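Local coordinates for protein Aar187cp (Eremothecium gossypii, PDB 3ZIL) that probably regulates sister-chromatid cohesion as the cohesin-associated factor Wpl1, of which this chain is the all-helical Wap1-family C-terminal part, at residues Asp25-Asp30 and Arg40-Arg45; Trp71-Thr76 and Ala104-Glu109; Leu115-Val120 and Pro170-Leu175; Gln212-Leu217 and Lys229-Leu234; Phe348-Leu353 and Arg373-Leu378. One frame throughout, in Å; residues are numbered along the deposited sequence.

In the fold
The five contacts follow one another along an elongated, all-helical chain, each closing before the next opens. Contacts 1 and 5 lie on opposite sides of the chain's centre, their centres about 70 Å apart. Contacts 1 and 2 have centres about 17 Å apart and touch: W71 NE1 of contact 2 probably hydrogen-bonds S29 O of contact 1. Contacts 2 and 3 both use helix 108-116, with centres about 19 Å apart. Contacts 3 and 4, about 15 Å apart between centres, meet where A173 packs on T213 and L214. Contact 5 stands about 29 Å from contact 4, centre to centre. A bound peptide packs on segment 229-234 of contact 4, against K229, I232 and K233.

Contact 1. Residues Asp25-Asp30 and Arg40-Arg45; sequences DFILSD and RNNMLR
S29 and N42 make the hydrogen bond of this contact. S29 OG donates to N42 OD1 over 2.9 Å, in the plane of the carbonyl, with a C=O...donor angle of 153°. S29 places OG between its backbone N and carbonyl carbon (chi1 50°), which turns the hydroxyl to the amide. I27 lies alongside N42: its CG1 is 3.9 Å from N42 CB, and the two side chains run past each other in opposite senses. I27 CD1 continues to R45, 3.7 Å from CD. F26 meets the end of the same arginine, with CE1 3.7 Å from R45 NH1. Ring and guanidinium planes are 58° apart. Replacing N42 by alanine would keep the CB packing on I27 but would probably leave the S29 hydroxyl without its acceptor. Further out, L28 centres an inverse gamma turn just after helix 20-27. It swings its own side chain onto helix 54-72. D25 forms a salt bridge with R64 of that helix. The arrangement is a short helix and its exit turn packed on the following helix, 36-52, at the N-terminal end of an all-helical fold.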
# COMPACT_ATOMS: atom_id res chain seq x y z
N ASP A 25 -34.96 13.85 -15.98
CA ASP A 25 -35.08 13.97 -17.45
C ASP A 25 -34.39 15.23 -17.91
O ASP A 25 -33.78 15.27 -18.94
CB ASP A 25 -36.54 14.05 -17.90
CG ASP A 25 -37.31 12.79 -17.59
OD1 ASP A 25 -36.69 11.75 -17.33
OD2 ASP A 25 -38.55 12.84 -17.58
N PHE A 26 -34.53 16.29 -17.13
CA PHE A 26 -33.93 17.50 -17.55
C PHE A 26 -32.40 17.43 -17.43
O PHE A 26 -31.67 17.74 -18.38
CB PHE A 26 -34.50 18.68 -16.74
CG PHE A 26 -33.77 19.97 -17.01
CD1 PHE A 26 -32.63 20.29 -16.27
CD2 PHE A 26 -34.19 20.83 -18.04
CE1 PHE A 26 -31.94 21.47 -16.51
CE2 PHE A 26 -33.50 22.00 -18.30
CZ PHE A 26 -32.38 22.32 -17.54
N ILE A 27 -31.91 17.07 -16.25
CA ILE A 27 -30.48 17.18 -15.94
C ILE A 27 -29.69 16.13 -16.74
O ILE A 27 -28.52 16.35 -17.10
CB ILE A 27 -30.21 17.00 -14.42
CG1 ILE A 27 -29.09 17.92 -13.98
CG2 ILE A 27 -29.88 15.56 -14.09
CD1 ILE A 27 -29.51 19.37 -14.03
N LEU A 28 -30.34 15.03 -17.05
CA LEU A 28 -29.62 13.97 -17.79
C LEU A 28 -29.70 14.24 -19.30
O LEU A 28 -30.19 13.40 -20.09
CB LEU A 28 -30.09 12.55 -17.42
CG LEU A 28 -30.03 12.17 -15.91
CD1 LEU A 28 -30.78 10.86 -15.67
CD2 LEU A 28 -28.59 12.12 -15.32
N SER A 29 -29.15 15.37 -19.72
CA SER A 29 -29.25 15.80 -21.14
C SER A 29 -28.30 14.94 -22.00
O SER A 29 -27.17 14.70 -21.62
CB SER A 29 -28.84 17.28 -21.26
OG SER A 29 -27.60 17.47 -20.59
N ASP A 30 -28.77 14.47 -23.13
CA ASP A 30 -27.95 13.77 -24.19
C ASP A 30 -26.53 14.31 -24.39
O ASP A 30 -26.36 15.39 -25.00
CB ASP A 30 -28.74 13.84 -25.53
CG ASP A 30 -28.23 12.83 -26.57
OD1 ASP A 30 -27.01 12.49 -26.57
OD2 ASP A 30 -29.06 12.42 -27.39
N ARG A 40 -20.71 19.34 -17.90
CA ARG A 40 -20.10 19.58 -16.58
C ARG A 40 -21.06 20.33 -15.63
O ARG A 40 -21.08 20.05 -14.42
CB ARG A 40 -18.80 20.36 -16.71
CG ARG A 40 -18.17 20.59 -15.36
CD ARG A 40 -16.88 21.38 -15.44
NE ARG A 40 -16.88 22.83 -15.68
CZ ARG A 40 -17.87 23.67 -15.53
NH1 ARG A 40 -19.05 23.24 -15.11
NH2 ARG A 40 -17.68 24.96 -15.79
N ASN A 41 -21.79 21.31 -16.18
CA ASN A 41 -22.66 22.14 -15.37
C ASN A 41 -23.89 21.39 -14.87
O ASN A 41 -24.29 21.55 -13.69
CB ASN A 41 -23.04 23.43 -16.14
CG ASN A 41 -21.87 24.46 -16.16
OD1 ASN A 41 -20.77 24.18 -15.67
ND2 ASN A 41 -22.09 25.59 -16.73
N ASN A 42 -24.47 20.56 -15.74
CA ASN A 42 -25.56 19.71 -15.30
C ASN A 42 -25.01 18.75 -14.23
O ASN A 42 -25.70 18.46 -13.27
CB ASN A 42 -26.19 18.89 -16.44
CG ASN A 42 -27.05 19.78 -17.38
OD1 ASN A 42 -27.51 19.34 -18.39
ND2 ASN A 42 -27.25 20.99 -17.02
N MET A 43 -23.81 18.22 -14.44
CA MET A 43 -23.30 17.18 -13.44
C MET A 43 -23.10 17.89 -12.08
O MET A 43 -23.39 17.32 -10.99
CB MET A 43 -22.00 16.49 -13.96
CG MET A 43 -21.49 15.35 -12.99
SD MET A 43 -20.02 14.65 -13.85
CE MET A 43 -20.70 13.83 -15.29
N LEU A 44 -22.60 19.11 -12.15
CA LEU A 44 -22.43 19.90 -10.91
C LEU A 44 -23.72 20.10 -10.13
O LEU A 44 -23.82 19.88 -8.89
CB LEU A 44 -21.74 21.24 -11.20
CG LEU A 44 -21.60 22.26 -10.03
CD1 LEU A 44 -20.77 21.54 -8.94
CD2 LEU A 44 -20.93 23.57 -10.44
N ARG A 45 -24.74 20.49 -10.86
CA ARG A 45 -26.00 20.74 -10.30
C ARG A 45 -26.61 19.44 -9.76
O ARG A 45 -27.25 19.43 -8.70
CB ARG A 45 -26.84 21.40 -11.39
CG ARG A 45 -28.33 21.48 -11.08
CD ARG A 45 -28.97 22.45 -12.11
NE ARG A 45 -30.33 22.69 -11.71
CZ ARG A 45 -31.28 23.25 -12.45
NH1 ARG A 45 -31.03 23.65 -13.70
NH2 ARG A 45 -32.51 23.37 -11.93

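Contact 2. Residues Trp71-Thr76 and Ala104-Glu109; sequences WCFQGT and AMLSLE
F73 and L106 form the tight part of this contact. L106 CD1 sits over one face of the F73 ring, 3.8 Å from its centroid and 14° off the normal, a CH-pi contact. L106 CD2 adds to it, 3.7 Å from F73 CE1 near the rim. C72 CB lies over the opposite ring face. F73 holds CG anti to its carbonyl carbon (chi1 -63°), and this turns one ring face to L106. M105 covers the base: its CB is 4.0 Å from F73 CB, and the chain turns about its CG-SD bond to bring CE to 3.5 Å from F73 O. A serine at F73 would probably leave L106 without its aromatic surface and open a gap beside C72. The other side is looser and wet. No direct hydrogen bond crosses it. One water donates to both F73 O and M105 O. A second donates to M105 O at 2.9 Å, accepts from S107 N and hydrogen-bonds T76 OG1. S107 OG caps N110 N, starting helix 108-116. The segment 71-76 leaves helix 54-72 here. F73 also packs on Q87 and I90 of helix 81-93, while M105 and L106 reach back to W69 of helix 54-72.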
# COMPACT_ATOMS: atom_id res chain seq x y z
N TRP A 71 -25.16 7.90 -17.72
CA TRP A 71 -25.05 9.32 -18.03
C TRP A 71 -23.80 9.92 -17.41
O TRP A 71 -22.99 10.52 -18.16
CB TRP A 71 -26.33 10.13 -17.65
CG TRP A 71 -26.21 11.57 -18.08
CD1 TRP A 71 -26.54 12.10 -19.30
CD2 TRP A 71 -25.62 12.67 -17.32
NE1 TRP A 71 -26.28 13.47 -19.34
CE2 TRP A 71 -25.74 13.87 -18.17
CE3 TRP A 71 -25.12 12.82 -16.00
CZ2 TRP A 71 -25.29 15.12 -17.76
CZ3 TRP A 71 -24.67 14.07 -15.60
CH2 TRP A 71 -24.75 15.20 -16.45
N CYS A 72 -23.56 9.72 -16.10
CA CYS A 72 -22.37 10.30 -15.48
C CYS A 72 -21.08 9.76 -16.12
O CYS A 72 -20.11 10.49 -16.26
CB CYS A 72 -22.29 10.09 -13.95
SG CYS A 72 -23.69 10.90 -13.06
N PHE A 73 -21.05 8.49 -16.49
CA PHE A 73 -19.73 7.87 -16.84
C PHE A 73 -19.63 7.61 -18.30
O PHE A 73 -18.80 6.85 -18.72
CB PHE A 73 -19.42 6.62 -16.01
CG PHE A 73 -19.31 6.93 -14.54
CD1 PHE A 73 -18.19 7.57 -14.06
CD2 PHE A 73 -20.37 6.68 -13.66
CE1 PHE A 73 -18.09 7.89 -12.68
CE2 PHE A 73 -20.28 6.99 -12.31
CZ PHE A 73 -19.14 7.63 -11.82
N GLN A 74 -20.48 8.27 -19.08
CA GLN A 74 -20.48 8.04 -20.56
C GLN A 74 -19.11 8.44 -21.18
O GLN A 74 -18.59 7.77 -22.08
CB GLN A 74 -21.64 8.82 -21.25
CG GLN A 74 -21.89 8.30 -22.66
CD GLN A 74 -22.89 9.13 -23.47
OE1 GLN A 74 -23.41 10.14 -22.98
NE2 GLN A 74 -23.19 8.67 -24.69
N GLY A 75 -18.57 9.54 -20.71
CA GLY A 75 -17.23 9.98 -21.07
C GLY A 75 -16.44 10.17 -19.78
O GLY A 75 -16.96 10.72 -18.76
N THR A 76 -15.20 9.71 -19.79
CA THR A 76 -14.30 9.92 -18.64
C THR A 76 -13.01 10.41 -19.30
O THR A 76 -12.65 9.97 -20.39
CB THR A 76 -14.04 8.63 -17.87
OG1 THR A 76 -13.67 7.64 -18.81
CG2 THR A 76 -15.30 8.08 -17.18
N ALA A 104 -16.75 -1.06 -14.84
CA ALA A 104 -15.74 -0.99 -15.91
C ALA A 104 -15.90 0.31 -16.69
O ALA A 104 -14.99 0.71 -17.44
CB ALA A 104 -15.88 -2.18 -16.90
N MET A 105 -16.99 1.06 -16.49
CA MET A 105 -16.99 2.35 -17.21
C MET A 105 -15.98 3.33 -16.61
O MET A 105 -15.77 4.38 -17.18
CB MET A 105 -18.37 3.03 -17.33
CG MET A 105 -19.44 2.20 -17.98
SD MET A 105 -21.09 3.05 -17.77
CE MET A 105 -21.05 4.21 -19.16
N LEU A 106 -15.42 3.01 -15.42
CA LEU A 106 -14.35 3.80 -14.82
C LEU A 106 -13.04 3.05 -15.03
O LEU A 106 -12.67 2.22 -14.14
CB LEU A 106 -14.62 4.04 -13.30
CG LEU A 106 -15.87 4.85 -12.88
CD1 LEU A 106 -17.15 4.05 -13.14
CD2 LEU A 106 -15.80 5.31 -11.41
N SER A 107 -12.33 3.29 -16.16
CA SER A 107 -11.20 2.40 -16.48
C SER A 107 -10.11 2.56 -15.43
O SER A 107 -9.68 3.68 -15.18
CB SER A 107 -10.58 2.71 -17.85
OG SER A 107 -9.31 2.08 -17.93
N LEU A 108 -9.70 1.48 -14.81
CA LEU A 108 -8.63 1.52 -13.81
C LEU A 108 -7.36 2.03 -14.46
O LEU A 108 -6.76 3.01 -14.05
CB LEU A 108 -8.43 0.14 -13.18
CG LEU A 108 -9.50 -0.14 -12.08
CD1 LEU A 108 -9.43 -1.54 -11.52
CD2 LEU A 108 -9.38 0.84 -10.92
N GLU A 109 -6.94 1.36 -15.50
CA GLU A 109 -5.72 1.74 -16.15
C GLU A 109 -5.76 3.13 -16.84
O GLU A 109 -4.78 3.91 -16.79
CB GLU A 109 -5.31 0.61 -17.13
CG GLU A 109 -4.13 1.01 -17.94
CD GLU A 109 -3.66 -0.05 -18.90
OE1 GLU A 109 -4.13 -1.21 -18.85
OE2 GLU A 109 -2.80 0.32 -19.72
O HOH W 1 -16.68 5.25 -19.49
O HOH W 2 -13.10 5.06 -18.00

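Contact 3. Residues Leu115-Val120 and Pro170-Leu175; sequences LATDEV and PALARL
The exit of helix 108-116 packs on helix 168-178 in this all-helical fold, with T117 and L175 at the closest backbone approach. T117 is the first residue beyond the helix. Its methyl CG2 lies against the flank of the other helix, 3.8 Å from A171 O and 4.1 Å from both A171 CB and L172 CD2. The rotamer has CG2 anti to the carbonyl carbon and OG1 between backbone N and carbonyl carbon (chi1 53°). The methyl thus faces helix 168-178 while OG1 hydrogen-bonds back to L113 O. L175 reaches the other way, with CG anti to its backbone N (chi1 176°). Its CD2 lies 3.4 Å from A116 O. Its CD1 meets the carboxylate end of E119, 3.6 Å from CD. E119 turns about its CB-CG bond, and the two side chains overlap side by side, heading opposite ways. The E119 carboxylate forms a salt bridge with R178, one turn further along helix 168-178. L172 and A116 both rest on L152 of helix 147-158. The chemistry is therefore mainly apolar: methyl groups meet backbone oxygens, each other and a carboxylate whose charge is met by R178. No hydrogen bond joins the two segments.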
# COMPACT_ATOMS: atom_id res chain seq x y z
N LEU A 115 -5.79 9.60 -12.55
CA LEU A 115 -6.24 10.54 -11.56
C LEU A 115 -5.57 10.28 -10.20
O LEU A 115 -5.13 11.24 -9.50
CB LEU A 115 -7.73 10.40 -11.36
CG LEU A 115 -8.72 10.91 -12.41
CD1 LEU A 115 -10.13 10.57 -11.88
CD2 LEU A 115 -8.39 12.37 -12.56
N ALA A 116 -5.49 9.02 -9.80
CA ALA A 116 -4.88 8.70 -8.44
C ALA A 116 -3.46 9.22 -8.19
O ALA A 116 -3.05 9.40 -7.00
CB ALA A 116 -4.90 7.21 -8.18
N THR A 117 -2.70 9.38 -9.28
CA THR A 117 -1.27 9.69 -9.29
C THR A 117 -0.92 11.08 -9.83
O THR A 117 0.24 11.39 -10.05
CB THR A 117 -0.47 8.59 -10.04
OG1 THR A 117 -1.02 8.37 -11.32
CG2 THR A 117 -0.55 7.25 -9.28
N ASP A 118 -1.92 11.96 -10.00
CA ASP A 118 -1.66 13.31 -10.41
C ASP A 118 -2.17 14.31 -9.34
O ASP A 118 -3.38 14.60 -9.27
CB ASP A 118 -2.35 13.53 -11.76
CG ASP A 118 -2.13 14.92 -12.30
OD1 ASP A 118 -1.36 15.77 -11.72
OD2 ASP A 118 -2.82 15.21 -13.24
N GLU A 119 -1.24 14.90 -8.59
CA GLU A 119 -1.57 15.82 -7.48
C GLU A 119 -2.02 17.23 -7.93
O GLU A 119 -2.45 18.03 -7.12
CB GLU A 119 -0.41 15.97 -6.44
CG GLU A 119 0.34 14.71 -5.93
CD GLU A 119 1.47 14.23 -6.88
OE1 GLU A 119 1.23 14.08 -8.07
OE2 GLU A 119 2.58 13.90 -6.46
N VAL A 120 -1.96 17.53 -9.20
CA VAL A 120 -2.26 18.90 -9.59
C VAL A 120 -3.74 19.00 -9.78
O VAL A 120 -4.33 18.18 -10.50
CB VAL A 120 -1.65 19.28 -10.93
CG1 VAL A 120 -0.14 19.45 -10.78
CG2 VAL A 120 -2.12 18.34 -12.07
N PRO A 170 4.62 0.80 -10.01
CA PRO A 170 5.62 1.87 -10.00
C PRO A 170 4.99 3.26 -9.93
O PRO A 170 5.64 4.14 -9.37
CB PRO A 170 6.33 1.74 -11.39
CG PRO A 170 5.70 0.61 -12.13
CD PRO A 170 4.61 -0.01 -11.25
N ALA A 171 3.80 3.49 -10.51
CA ALA A 171 3.25 4.84 -10.51
C ALA A 171 2.86 5.21 -9.06
O ALA A 171 3.05 6.34 -8.61
CB ALA A 171 2.05 4.99 -11.45
N LEU A 172 2.38 4.24 -8.30
CA LEU A 172 2.03 4.56 -6.90
C LEU A 172 3.27 4.86 -6.02
O LEU A 172 3.22 5.68 -5.07
CB LEU A 172 1.19 3.49 -6.31
CG LEU A 172 -0.25 3.43 -6.84
CD1 LEU A 172 -0.82 2.04 -6.57
CD2 LEU A 172 -1.17 4.57 -6.25
N ALA A 173 4.34 4.11 -6.31
CA ALA A 173 5.60 4.25 -5.59
C ALA A 173 6.12 5.69 -5.91
O ALA A 173 6.46 6.47 -4.98
CB ALA A 173 6.61 3.18 -6.01
N ARG A 174 6.08 6.08 -7.19
CA ARG A 174 6.49 7.45 -7.57
C ARG A 174 5.65 8.51 -6.82
O ARG A 174 6.19 9.48 -6.34
CB ARG A 174 6.46 7.72 -9.07
CG ARG A 174 7.52 6.94 -9.87
CD ARG A 174 7.60 7.48 -11.29
NE ARG A 174 6.30 7.43 -12.05
CZ ARG A 174 5.86 6.34 -12.74
NH1 ARG A 174 6.50 5.18 -12.73
NH2 ARG A 174 4.73 6.36 -13.42
N LEU A 175 4.33 8.27 -6.70
CA LEU A 175 3.42 9.18 -5.97
C LEU A 175 3.83 9.31 -4.50
O LEU A 175 3.93 10.40 -3.97
CB LEU A 175 1.96 8.65 -6.05
CG LEU A 175 0.90 9.44 -5.23
CD1 LEU A 175 0.59 10.86 -5.81
CD2 LEU A 175 -0.41 8.65 -5.07

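Contact 4. Residues Gln212-Leu217 and Lys229-Leu234; sequences QTLAGL and KCLIKL
L214 packs against C230, L231 and L234, and the side-chain contacts are all apolar. Two kinds of approach make up the contact. The first is methyl against side chain. L214 CD1 lies between two residues one helical turn apart, 3.7 Å from C230 CB and 3.8 Å from L234 CD1. The L214 and L234 side chains are nearly perpendicular where their CD1 methyls touch. L214 gets there with CG anti to its carbonyl carbon (chi1 -62°) and CD1 extended beyond it. L231 answers from the other helix: its CD2 comes in at the base of L214, 3.7 Å from CB. The second kind is methyl against backbone. The same L231 CD2 lies 4.1 Å from A215 N, near the last turn of helix 201-215. No hydrogen bond passes between the segments. Backbone bonds within each helix, such as L234 N to C230 O at 2.8 Å, hold its own turns.

Helices 201-215 and 225-235 follow each other in the chain and run in roughly opposite directions here. L214 also packs on A173 of helix 168-178, and C230 on C188 and L191 of helix 185-193. L231 touches L284 of helix 272-289. K229, I232 and K233 pack against apolar side chains of a bound peptide. The contact joins helix 201-215, which packs on helix 168-178, to helix 225-235, whose other flank touches the peptide.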
# COMPACT_ATOMS: atom_id res chain seq x y z
N GLN A 212 13.07 0.14 -6.10
CA GLN A 212 14.14 1.15 -6.08
C GLN A 212 13.57 2.51 -5.66
O GLN A 212 14.25 3.29 -4.97
CB GLN A 212 14.77 1.20 -7.45
CG GLN A 212 15.45 -0.15 -7.73
CD GLN A 212 15.92 -0.31 -9.16
OE1 GLN A 212 16.00 0.68 -9.92
NE2 GLN A 212 16.18 -1.58 -9.59
N THR A 213 12.32 2.79 -6.02
CA THR A 213 11.77 4.04 -5.61
C THR A 213 11.54 4.08 -4.13
O THR A 213 11.92 5.06 -3.48
CB THR A 213 10.49 4.35 -6.33
OG1 THR A 213 10.80 4.44 -7.71
CG2 THR A 213 9.90 5.64 -5.88
N LEU A 214 10.93 3.05 -3.58
CA LEU A 214 10.58 3.05 -2.15
C LEU A 214 11.87 2.95 -1.34
O LEU A 214 11.99 3.58 -0.29
CB LEU A 214 9.62 1.90 -1.83
CG LEU A 214 8.27 1.96 -2.53
CD1 LEU A 214 7.52 0.72 -2.03
CD2 LEU A 214 7.49 3.23 -2.13
N ALA A 215 12.84 2.21 -1.85
CA ALA A 215 14.12 2.04 -1.10
C ALA A 215 14.90 3.39 -1.07
O ALA A 215 15.74 3.58 -0.18
CB ALA A 215 14.94 0.96 -1.74
N GLY A 216 14.56 4.31 -2.01
CA GLY A 216 15.14 5.67 -2.07
C GLY A 216 14.44 6.74 -1.23
O GLY A 216 14.84 7.92 -1.26
N LEU A 217 13.41 6.37 -0.46
CA LEU A 217 12.64 7.34 0.33
C LEU A 217 13.45 7.81 1.52
O LEU A 217 14.39 7.10 1.94
CB LEU A 217 11.35 6.68 0.92
CG LEU A 217 10.29 6.30 -0.13
CD1 LEU A 217 9.11 5.46 0.47
CD2 LEU A 217 9.75 7.53 -0.86
N LYS A 229 5.30 -2.90 4.33
CA LYS A 229 4.61 -4.01 3.72
C LYS A 229 4.79 -4.03 2.22
O LYS A 229 4.97 -5.12 1.65
CB LYS A 229 3.11 -4.02 4.05
CG LYS A 229 2.88 -4.29 5.55
CD LYS A 229 1.39 -4.04 5.88
CE LYS A 229 1.15 -3.90 7.38
NZ LYS A 229 -0.17 -4.45 7.79
N CYS A 230 4.75 -2.85 1.56
CA CYS A 230 5.07 -2.92 0.15
C CYS A 230 6.47 -3.48 -0.08
O CYS A 230 6.64 -4.34 -0.98
CB CYS A 230 4.95 -1.54 -0.52
SG CYS A 230 3.24 -0.92 -0.38
N LEU A 231 7.45 -3.01 0.70
CA LEU A 231 8.85 -3.42 0.50
C LEU A 231 9.00 -4.93 0.73
O LEU A 231 9.71 -5.65 -0.03
CB LEU A 231 9.84 -2.65 1.39
CG LEU A 231 10.16 -1.21 1.01
CD1 LEU A 231 10.70 -0.39 2.17
CD2 LEU A 231 11.08 -1.09 -0.27
N ILE A 232 8.31 -5.42 1.75
CA ILE A 232 8.36 -6.88 2.01
C ILE A 232 7.77 -7.66 0.77
O ILE A 232 8.44 -8.52 0.15
CB ILE A 232 7.58 -7.23 3.29
CG1 ILE A 232 8.33 -6.75 4.51
CG2 ILE A 232 7.22 -8.70 3.29
CD1 ILE A 232 7.49 -6.76 5.76
N LYS A 233 6.55 -7.29 0.41
CA LYS A 233 5.89 -7.86 -0.71
C LYS A 233 6.69 -7.80 -1.99
O LYS A 233 6.72 -8.75 -2.69
CB LYS A 233 4.46 -7.37 -0.93
CG LYS A 233 3.60 -8.41 -1.63
CD LYS A 233 2.10 -8.31 -1.44
CE LYS A 233 1.35 -9.18 -2.42
NZ LYS A 233 -0.06 -8.80 -2.69
N LEU A 234 7.35 -6.69 -2.26
CA LEU A 234 8.15 -6.61 -3.49
C LEU A 234 9.39 -7.54 -3.38
O LEU A 234 9.76 -8.20 -4.33
CB LEU A 234 8.56 -5.18 -3.80
CG LEU A 234 7.48 -4.10 -4.08
CD1 LEU A 234 7.95 -2.65 -3.77
CD2 LEU A 234 7.09 -4.29 -5.53

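Contact 5. Residues Phe348-Leu353 and Arg373-Leu378; sequences FLKSEL and RVLETL
L378, the last residue of the chain, lays its side chain over K350. Its CD1 is 3.6 Å from K350 CA and 3.9 Å from K350 CB. The setting is a helical hairpin: helices 343-360 and 365-375 follow each other and run in roughly opposite directions, and the chain end folds back on the first. L378 CD1 also meets L349 CG and L353 CD1, its side chain lying nearly square to both. K350 passes L378 with CG anti to its backbone N (chi1 167°). Its CD comes 3.2 Å from L378 O, a carbon-to-oxygen approach. The amine itself goes off to a salt bridge with E354.

L353 is the other centre of the contact. Its CD1 reaches V374 CG1 at 3.5 Å. Its CB receives L375 CD2 at 3.7 Å. That same methyl sits 3.6 Å from K350 O, so L375 spans one turn of the facing helix. L353 also touches L328 and A331 of helix 321-336, and V374 touches Y332 of that helix. L349 packs on F308 of helix 304-313.

No hydrogen bond crosses between the segments. The chain end is shaped from within instead. A type I beta turn runs from L375 to L378, and it delivers L378 to the helix. Just before it, V374 O accepts twice from T377: from the backbone N, and from OG1 at 3.2 Å, in the carbonyl plane with a C=O...donor angle of 153°.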
# COMPACT_ATOMS: atom_id res chain seq x y z
N PHE A 348 23.19 -22.11 21.88
CA PHE A 348 22.00 -21.33 22.31
C PHE A 348 21.17 -20.88 21.08
O PHE A 348 19.92 -20.99 21.05
CB PHE A 348 22.44 -20.13 23.18
CG PHE A 348 21.39 -19.07 23.38
CD1 PHE A 348 20.35 -19.23 24.30
CD2 PHE A 348 21.47 -17.88 22.66
CE1 PHE A 348 19.41 -18.23 24.50
CE2 PHE A 348 20.51 -16.89 22.83
CZ PHE A 348 19.47 -17.06 23.74
N LEU A 349 21.88 -20.42 20.06
CA LEU A 349 21.26 -19.89 18.84
C LEU A 349 20.56 -21.04 18.09
O LEU A 349 19.36 -20.96 17.81
CB LEU A 349 22.33 -19.17 17.97
CG LEU A 349 21.95 -18.52 16.61
CD1 LEU A 349 20.75 -17.58 16.79
CD2 LEU A 349 23.15 -17.76 16.08
N LYS A 350 21.31 -22.13 17.85
CA LYS A 350 20.84 -23.32 17.13
C LYS A 350 19.59 -23.80 17.81
O LYS A 350 18.58 -24.06 17.19
CB LYS A 350 21.93 -24.39 17.12
CG LYS A 350 21.51 -25.79 16.68
CD LYS A 350 22.73 -26.69 16.44
CE LYS A 350 22.37 -28.16 16.49
NZ LYS A 350 21.34 -28.31 17.57
N SER A 351 19.66 -23.80 19.14
CA SER A 351 18.59 -24.33 19.97
C SER A 351 17.33 -23.45 20.02
O SER A 351 16.23 -23.93 20.02
CB SER A 351 19.19 -24.57 21.36
OG SER A 351 18.19 -24.92 22.22
N GLU A 352 17.50 -22.14 20.04
CA GLU A 352 16.35 -21.23 20.03
C GLU A 352 15.74 -21.22 18.60
O GLU A 352 14.52 -21.21 18.44
CB GLU A 352 16.77 -19.84 20.46
CG GLU A 352 17.12 -19.70 21.95
CD GLU A 352 15.98 -20.04 22.93
OE1 GLU A 352 14.80 -19.87 22.61
OE2 GLU A 352 16.27 -20.46 24.07
N LEU A 353 16.58 -21.36 17.59
CA LEU A 353 16.13 -21.43 16.20
C LEU A 353 15.30 -22.67 15.94
O LEU A 353 14.25 -22.60 15.27
CB LEU A 353 17.31 -21.23 15.24
CG LEU A 353 17.85 -19.80 15.12
CD1 LEU A 353 18.98 -19.66 14.08
CD2 LEU A 353 16.74 -18.78 14.84
N ARG A 373 17.45 -23.75 6.53
CA ARG A 373 18.60 -23.35 5.75
C ARG A 373 19.77 -22.87 6.62
O ARG A 373 20.90 -23.34 6.43
CB ARG A 373 18.18 -22.29 4.69
CG ARG A 373 19.31 -21.61 3.95
CD ARG A 373 20.25 -22.65 3.36
NE ARG A 373 20.88 -22.25 2.10
CZ ARG A 373 21.14 -23.09 1.10
NH1 ARG A 373 20.78 -24.37 1.18
NH2 ARG A 373 21.72 -22.65 -0.00
N VAL A 374 19.46 -22.00 7.59
CA VAL A 374 20.43 -21.39 8.48
C VAL A 374 20.96 -22.44 9.46
O VAL A 374 22.15 -22.46 9.74
CB VAL A 374 19.86 -20.11 9.19
CG1 VAL A 374 19.71 -20.31 10.68
CG2 VAL A 374 20.78 -18.91 8.98
N LEU A 375 20.11 -23.35 9.96
CA LEU A 375 20.56 -24.34 10.91
C LEU A 375 21.60 -25.31 10.30
O LEU A 375 22.29 -26.03 11.01
CB LEU A 375 19.40 -25.14 11.44
CG LEU A 375 18.43 -24.44 12.36
CD1 LEU A 375 17.22 -25.35 12.59
CD2 LEU A 375 19.14 -23.98 13.62
N GLU A 376 21.68 -25.34 8.97
CA GLU A 376 22.67 -26.19 8.32
C GLU A 376 24.07 -25.68 8.54
O GLU A 376 25.03 -26.41 8.37
CB GLU A 376 22.41 -26.25 6.84
CG GLU A 376 21.12 -27.01 6.54
CD GLU A 376 20.84 -27.03 5.07
OE1 GLU A 376 20.84 -25.96 4.45
OE2 GLU A 376 20.60 -28.10 4.53
N THR A 377 24.20 -24.42 8.93
CA THR A 377 25.51 -23.86 9.21
C THR A 377 25.83 -23.79 10.74
O THR A 377 26.75 -23.06 11.16
CB THR A 377 25.69 -22.49 8.53
OG1 THR A 377 25.15 -21.47 9.39
CG2 THR A 377 25.03 -22.43 7.14
N LEU A 378 25.09 -24.54 11.56
CA LEU A 378 25.24 -24.46 13.03
C LEU A 378 25.59 -25.79 13.72
O LEU A 378 24.74 -26.67 13.93
CB LEU A 378 24.02 -23.80 13.70
CG LEU A 378 23.49 -22.42 13.23
CD1 LEU A 378 22.47 -21.90 14.22
CD2 LEU A 378 24.55 -21.36 13.02